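Local coordinates for protein succinylglutamate desuccinylase/aspartoacylase (Shewanella frigidimarina, PDB 3LWU) that binds a zinc ion and is probably a hydrolase of the succinylglutamate desuccinylase/aspartoacylase family, acting on ester bonds, at residues Cys198-Ile208 with Phe214-Pro223. Sequence-based numbering, arbitrary orientation.
Sequences CKHLYCPEYDI and FSIPYTLIIP
Two neighbouring parallel strands of the succinylglutamate desuccinylase/aspartoacylase-type catalytic domain, 200-204 and 218-222, join here in register, L201 beside T219 and C203 beside I221. The backbone N of L220 donates to L201 O (2.7 Å), and L220 O in turn accepts from C203 N. I222 repeats the pattern, giving its N-H to C203 O and receiving E205 N at its own O (2.9 Å), where the segment 198-208 leaves strand 200-204 for a 3-10 segment.

H200, Y202, L220 and I222 share one face of the sheet, the Y202 side chain lying about 8 Å from the zinc ion at nearest atoms. L220 runs alongside Y202 and sets its CD1 over one face of the phenol ring, a CH-pi contact 4.0 Å from the centroid, while I222 CG2 meets the ring edge at CD2 (3.7 Å). A branched aliphatic residue suits each place, since a methyl can meet the flat ring from above or at its rim. Replacing Y202 with an alanine would probably strip L220 CD1 and I222 CG2 of their aromatic partner and leave a gap beside both methyls. The H200 ring is held by its ND1, which donates in the ring plane to C198 O (3.0 Å); with CG between the backbone N and carbonyl carbon (chi1 57°), the ring turns toward the carbonyl of C198. Its NE2 hydrogen-bonds an unidentified molecule, probably from the crystallisation liquor.

On the other face, with L201, T219, C203 and I221, packing is largely apolar. L201 also meets the loop before strand 218-222, its CB on I216 CG2 and its CD2 near F214, whose ring packs edge-to-face with F259. I208, a few residues after the strand, lays CD1 against I221 CG1 (3.6 Å). K199, whose extended chain carries NZ to salt bridges with D273 and D277 of helix 271-287, also shares a water with S215 O.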
ATOM      1  N   CYS A 198      24.838  -2.453  -8.158  1.00 17.42           N
ATOM      2  CA  CYS A 198      25.901  -1.979  -9.033  1.00 18.92           C
ATOM      3  C   CYS A 198      25.408  -2.128 -10.490  1.00 19.27           C
ATOM      4  O   CYS A 198      24.284  -2.646 -10.723  1.00 21.61           O
ATOM      5  CB  CYS A 198      27.188  -2.795  -8.807  1.00 18.67           C
ATOM      6  SG  CYS A 198      27.136  -4.521  -9.436  1.00 21.56           S
ATOM      7  N   LYS A 199      26.217  -1.710 -11.459  1.00 17.46           N
ATOM      8  CA  LYS A 199      25.792  -1.755 -12.844  1.00 17.01           C
ATOM      9  C   LYS A 199      25.983  -3.158 -13.346  1.00 16.36           C
ATOM     10  O   LYS A 199      27.037  -3.748 -13.137  1.00 16.78           O
ATOM     11  CB  LYS A 199      26.577  -0.781 -13.715  1.00 17.30           C
ATOM     12  CG  LYS A 199      26.344   0.700 -13.386  1.00 17.71           C
ATOM     13  CD  LYS A 199      27.169   1.601 -14.267  1.00 19.41           C
ATOM     14  CE  LYS A 199      27.187   3.020 -13.745  1.00 20.35           C
ATOM     15  NZ  LYS A 199      27.772   3.945 -14.732  1.00 20.71           N
ATOM     16  N   HIS A 200      24.958  -3.708 -13.990  1.00 15.27           N
ATOM     17  CA  HIS A 200      25.091  -5.003 -14.619  1.00 14.32           C
ATOM     18  C   HIS A 200      24.230  -5.112 -15.880  1.00 14.44           C
ATOM     19  O   HIS A 200      23.426  -4.270 -16.119  1.00 15.16           O
ATOM     20  CB  HIS A 200      24.838  -6.143 -13.598  1.00 14.76           C
ATOM     21  CG  HIS A 200      23.503  -6.105 -12.910  1.00 12.33           C
ATOM     22  ND1 HIS A 200      23.171  -5.164 -11.958  1.00 11.23           N
ATOM     23  CD2 HIS A 200      22.442  -6.952 -12.982  1.00 15.19           C
ATOM     24  CE1 HIS A 200      21.947  -5.393 -11.512  1.00 13.99           C
ATOM     25  NE2 HIS A 200      21.484  -6.490 -12.102  1.00 12.79           N
ATOM     26  N   LEU A 201      24.417  -6.141 -16.683  1.00 14.59           N
ATOM     27  CA  LEU A 201      23.740  -6.269 -17.964  1.00 15.29           C
ATOM     28  C   LEU A 201      23.185  -7.690 -18.180  1.00 15.35           C
ATOM     29  O   LEU A 201      23.786  -8.649 -17.785  1.00 14.17           O
ATOM     30  CB  LEU A 201      24.769  -5.975 -19.062  1.00 16.03           C
ATOM     31  CG  LEU A 201      24.519  -6.256 -20.543  1.00 15.88           C
ATOM     32  CD1 LEU A 201      23.437  -5.321 -21.022  1.00 18.95           C
ATOM     33  CD2 LEU A 201      25.778  -6.046 -21.335  1.00 17.27           C
ATOM     34  N   TYR A 202      22.030  -7.806 -18.802  1.00 16.65           N
ATOM     35  CA  TYR A 202      21.499  -9.096 -19.204  1.00 18.89           C
ATOM     36  C   TYR A 202      21.727  -9.193 -20.699  1.00 19.65           C
ATOM     37  O   TYR A 202      21.239  -8.341 -21.445  1.00 20.74           O
ATOM     38  CB  TYR A 202      20.017  -9.159 -18.933  1.00 19.00           C
ATOM     39  CG  TYR A 202      19.654  -9.469 -17.514  1.00 20.61           C
ATOM     40  CD1 TYR A 202      19.488  -8.455 -16.585  1.00 23.48           C
ATOM     41  CD2 TYR A 202      19.457 -10.775 -17.087  1.00 24.00           C
ATOM     42  CE1 TYR A 202      19.130  -8.712 -15.294  1.00 22.54           C
ATOM     43  CE2 TYR A 202      19.102 -11.042 -15.761  1.00 24.76           C
ATOM     44  CZ  TYR A 202      18.959  -9.992 -14.878  1.00 24.56           C
ATOM     45  OH  TYR A 202      18.597 -10.206 -13.571  1.00 27.43           O
ATOM     46  N   CYS A 203      22.453 -10.210 -21.135  1.00 20.53           N
ATOM     47  CA  CYS A 203      22.878 -10.341 -22.543  1.00 21.18           C
ATOM     48  C   CYS A 203      22.651 -11.749 -23.031  1.00 22.28           C
ATOM     49  O   CYS A 203      23.191 -12.680 -22.458  1.00 23.39           O
ATOM     50  CB  CYS A 203      24.362 -10.029 -22.622  1.00 20.51           C
ATOM     51  SG  CYS A 203      25.099  -9.980 -24.257  1.00 21.72           S
ATOM     52  N   PRO A 204      21.865 -11.934 -24.096  1.00 23.44           N
ATOM     53  CA  PRO A 204      21.795 -13.308 -24.591  1.00 23.23           C
ATOM     54  C   PRO A 204      23.128 -13.901 -25.058  1.00 23.77           C
ATOM     55  O   PRO A 204      24.038 -13.192 -25.514  1.00 22.66           O
ATOM     56  CB  PRO A 204      20.818 -13.214 -25.765  1.00 23.70           C
ATOM     57  CG  PRO A 204      20.740 -11.771 -26.109  1.00 23.49           C
ATOM     58  CD  PRO A 204      20.974 -11.034 -24.850  1.00 23.50           C
ATOM     59  N   GLU A 205      23.203 -15.222 -24.926  1.00 24.11           N
ATOM     60  CA  GLU A 205      24.388 -16.011 -25.223  1.00 25.20           C
ATOM     61  C   GLU A 205      24.935 -15.671 -26.605  1.00 24.70           C
ATOM     62  O   GLU A 205      26.153 -15.470 -26.768  1.00 23.68           O
ATOM     63  CB  GLU A 205      24.011 -17.513 -25.162  1.00 26.41           C
ATOM     64  CG  GLU A 205      24.959 -18.488 -24.411  1.00 30.87           C
ATOM     65  CD  GLU A 205      24.195 -19.716 -23.787  1.00 35.73           C
ATOM     66  OE1 GLU A 205      23.582 -19.639 -22.663  1.00 33.73           O
ATOM     67  OE2 GLU A 205      24.218 -20.769 -24.458  1.00 41.91           O
ATOM     68  N   TYR A 206      24.041 -15.600 -27.595  1.00 24.00           N
ATOM     69  CA  TYR A 206      24.470 -15.373 -28.974  1.00 24.30           C
ATOM     70  C   TYR A 206      25.118 -14.014 -29.203  1.00 23.69           C
ATOM     71  O   TYR A 206      25.743 -13.816 -30.226  1.00 24.17           O
ATOM     72  CB  TYR A 206      23.325 -15.579 -29.994  1.00 24.54           C
ATOM     73  CG  TYR A 206      22.275 -14.480 -30.015  1.00 26.09           C
ATOM     74  CD1 TYR A 206      22.450 -13.308 -30.785  1.00 28.45           C
ATOM     75  CD2 TYR A 206      21.083 -14.607 -29.273  1.00 25.75           C
ATOM     76  CE1 TYR A 206      21.438 -12.277 -30.783  1.00 28.65           C
ATOM     77  CE2 TYR A 206      20.080 -13.625 -29.288  1.00 25.10           C
ATOM     78  CZ  TYR A 206      20.246 -12.466 -30.023  1.00 25.95           C
ATOM     79  OH  TYR A 206      19.243 -11.508 -29.979  1.00 23.91           O
ATOM     80  N   ASP A 207      24.989 -13.093 -28.262  1.00 23.40           N
ATOM     81  CA  ASP A 207      25.414 -11.707 -28.462  1.00 23.62           C
ATOM     82  C   ASP A 207      26.391 -11.253 -27.395  1.00 23.29           C
ATOM     83  O   ASP A 207      26.523 -10.074 -27.127  1.00 22.70           O
ATOM     84  CB  ASP A 207      24.191 -10.799 -28.460  1.00 23.42           C
ATOM     85  CG  ASP A 207      24.257  -9.716 -29.531  1.00 27.16           C
ATOM     86  OD1 ASP A 207      25.340  -9.493 -30.172  1.00 29.36           O
ATOM     87  OD2 ASP A 207      23.200  -9.089 -29.753  1.00 31.63           O
ATOM     88  N   ILE A 208      27.117 -12.199 -26.816  1.00 23.30           N
ATOM     89  CA  ILE A 208      28.025 -11.900 -25.728  1.00 23.45           C
ATOM     90  C   ILE A 208      29.091 -10.896 -26.170  1.00 23.39           C
ATOM     91  O   ILE A 208      29.524 -10.059 -25.384  1.00 23.22           O
ATOM     92  CB  ILE A 208      28.641 -13.213 -25.146  1.00 23.82           C
ATOM     93  CG1 ILE A 208      29.314 -12.934 -23.799  1.00 25.80           C
ATOM     94  CG2 ILE A 208      29.607 -13.888 -26.147  1.00 23.00           C
ATOM     95  CD1 ILE A 208      28.369 -12.195 -22.741  1.00 21.39           C
ATOM     96  N   PHE A 214      29.361  -1.761 -23.889  1.00 17.29           N
ATOM     97  CA  PHE A 214      28.705  -1.032 -22.844  1.00 17.60           C
ATOM     98  C   PHE A 214      29.689  -0.782 -21.725  1.00 18.12           C
ATOM     99  O   PHE A 214      30.754  -1.413 -21.686  1.00 17.64           O
ATOM    100  CB  PHE A 214      27.472  -1.784 -22.351  1.00 17.77           C
ATOM    101  CG  PHE A 214      26.438  -1.997 -23.412  1.00 17.26           C
ATOM    102  CD1 PHE A 214      25.607  -0.978 -23.788  1.00 18.10           C
ATOM    103  CD2 PHE A 214      26.315  -3.223 -24.054  1.00 20.74           C
ATOM    104  CE1 PHE A 214      24.634  -1.166 -24.778  1.00 17.87           C
ATOM    105  CE2 PHE A 214      25.349  -3.410 -25.044  1.00 20.34           C
ATOM    106  CZ  PHE A 214      24.509  -2.390 -25.386  1.00 18.01           C
ATOM    107  N   SER A 215      29.367   0.172 -20.846  1.00 17.87           N
ATOM    108  CA  SER A 215      30.271   0.541 -19.741  1.00 17.60           C
ATOM    109  C   SER A 215      29.779  -0.168 -18.483  1.00 18.13           C
ATOM    110  O   SER A 215      29.398   0.457 -17.506  1.00 17.74           O
ATOM    111  CB  SER A 215      30.284   2.052 -19.553  1.00 17.80           C
ATOM    112  OG  SER A 215      30.757   2.713 -20.716  1.00 18.03           O
ATOM    113  N   ILE A 216      29.729  -1.497 -18.549  1.00 18.19           N
ATOM    114  CA  ILE A 216      29.056  -2.284 -17.531  1.00 18.02           C
ATOM    115  C   ILE A 216      29.982  -3.391 -17.035  1.00 18.53           C
ATOM    116  O   ILE A 216      30.367  -4.278 -17.802  1.00 18.34           O
ATOM    117  CB  ILE A 216      27.708  -2.832 -18.044  1.00 18.21           C
ATOM    118  CG1 ILE A 216      26.741  -1.662 -18.284  1.00 18.33           C
ATOM    119  CG2 ILE A 216      27.071  -3.768 -16.987  1.00 18.01           C
ATOM    120  CD1 ILE A 216      25.396  -2.030 -18.825  1.00 19.45           C
ATOM    121  N   PRO A 217      30.365  -3.340 -15.747  1.00 19.59           N
ATOM    122  CA  PRO A 217      31.356  -4.314 -15.287  1.00 20.08           C
ATOM    123  C   PRO A 217      30.874  -5.768 -15.267  1.00 20.16           C
ATOM    124  O   PRO A 217      31.673  -6.661 -15.514  1.00 20.51           O
ATOM    125  CB  PRO A 217      31.692  -3.839 -13.874  1.00 20.46           C
ATOM    126  CG  PRO A 217      31.258  -2.413 -13.837  1.00 21.35           C
ATOM    127  CD  PRO A 217      30.058  -2.352 -14.699  1.00 19.22           C
ATOM    128  N   TYR A 218      29.598  -6.010 -15.004  1.00 19.35           N
ATOM    129  CA  TYR A 218      29.111  -7.365 -14.856  1.00 18.57           C
ATOM    130  C   TYR A 218      27.953  -7.672 -15.784  1.00 18.54           C
ATOM    131  O   TYR A 218      26.931  -6.994 -15.765  1.00 18.11           O
ATOM    132  CB  TYR A 218      28.729  -7.660 -13.382  1.00 18.63           C
ATOM    133  CG  TYR A 218      29.879  -7.480 -12.450  1.00 18.43           C
ATOM    134  CD1 TYR A 218      30.852  -8.453 -12.348  1.00 18.67           C
ATOM    135  CD2 TYR A 218      30.038  -6.309 -11.705  1.00 19.79           C
ATOM    136  CE1 TYR A 218      31.945  -8.290 -11.528  1.00 19.50           C
ATOM    137  CE2 TYR A 218      31.179  -6.130 -10.890  1.00 20.26           C
ATOM    138  CZ  TYR A 218      32.100  -7.122 -10.811  1.00 20.32           C
ATOM    139  OH  TYR A 218      33.217  -7.011 -10.012  1.00 24.63           O
ATOM    140  N   THR A 219      28.116  -8.750 -16.547  1.00 18.70           N
ATOM    141  CA  THR A 219      27.132  -9.246 -17.498  1.00 19.08           C
ATOM    142  C   THR A 219      26.636 -10.663 -17.140  1.00 19.73           C
ATOM    143  O   THR A 219      27.427 -11.570 -16.885  1.00 18.81           O
ATOM    144  CB  THR A 219      27.760  -9.348 -18.905  1.00 18.82           C
ATOM    145  OG1 THR A 219      28.200  -8.055 -19.311  1.00 17.78           O
ATOM    146  CG2 THR A 219      26.762  -9.900 -19.923  1.00 19.25           C
ATOM    147  N   LEU A 220      25.321 -10.830 -17.159  1.00 20.19           N
ATOM    148  CA  LEU A 220      24.674 -12.123 -17.036  1.00 21.79           C
ATOM    149  C   LEU A 220      24.356 -12.656 -18.439  1.00 21.93           C
ATOM    150  O   LEU A 220      23.684 -11.990 -19.225  1.00 22.18           O
ATOM    151  CB  LEU A 220      23.378 -11.987 -16.237  1.00 21.67           C
ATOM    152  CG  LEU A 220      23.663 -11.601 -14.791  1.00 24.64           C
ATOM    153  CD1 LEU A 220      22.520 -10.823 -14.168  1.00 26.18           C
ATOM    154  CD2 LEU A 220      24.011 -12.823 -13.997  1.00 25.52           C
ATOM    155  N   ILE A 221      24.834 -13.850 -18.740  1.00 22.63           N
ATOM    156  CA  ILE A 221      24.663 -14.444 -20.047  1.00 23.51           C
ATOM    157  C   ILE A 221      23.437 -15.293 -19.974  1.00 24.31           C
ATOM    158  O   ILE A 221      23.427 -16.273 -19.260  1.00 24.85           O
ATOM    159  CB  ILE A 221      25.883 -15.319 -20.444  1.00 23.54           C
ATOM    160  CG1 ILE A 221      27.174 -14.503 -20.299  1.00 24.39           C
ATOM    161  CG2 ILE A 221      25.721 -15.804 -21.851  1.00 23.36           C
ATOM    162  CD1 ILE A 221      28.468 -15.289 -20.522  1.00 24.97           C
ATOM    163  N   ILE A 222      22.394 -14.916 -20.701  1.00 25.62           N
ATOM    164  CA  ILE A 222      21.115 -15.601 -20.612  1.00 26.20           C
ATOM    165  C   ILE A 222      20.875 -16.546 -21.821  1.00 27.63           C
ATOM    166  O   ILE A 222      21.360 -16.299 -22.919  1.00 27.50           O
ATOM    167  CB  ILE A 222      19.959 -14.603 -20.392  1.00 26.39           C
ATOM    168  CG1 ILE A 222      19.671 -13.762 -21.632  1.00 26.33           C
ATOM    169  CG2 ILE A 222      20.292 -13.656 -19.213  1.00 24.59           C
ATOM    170  CD1 ILE A 222      18.548 -12.733 -21.429  1.00 23.51           C
ATOM    171  N   PRO A 223      20.158 -17.657 -21.599  1.00 29.30           N
ATOM    172  CA  PRO A 223      19.840 -18.575 -22.691  1.00 30.76           C
ATOM    173  C   PRO A 223      18.623 -18.122 -23.512  1.00 32.51           C
ATOM    174  O   PRO A 223      18.066 -17.031 -23.290  1.00 32.61           O
ATOM    175  CB  PRO A 223      19.514 -19.876 -21.945  1.00 30.33           C
ATOM    176  CG  PRO A 223      18.831 -19.394 -20.692  1.00 30.49           C
ATOM    177  CD  PRO A 223      19.546 -18.101 -20.323  1.00 29.51           C
TER
HETATM  178  O   HOH W   1      30.023   2.660 -15.905  1.00 21.44           O
HETATM  179  O   HOH W   2      23.042 -18.656 -19.843  1.00 24.12           O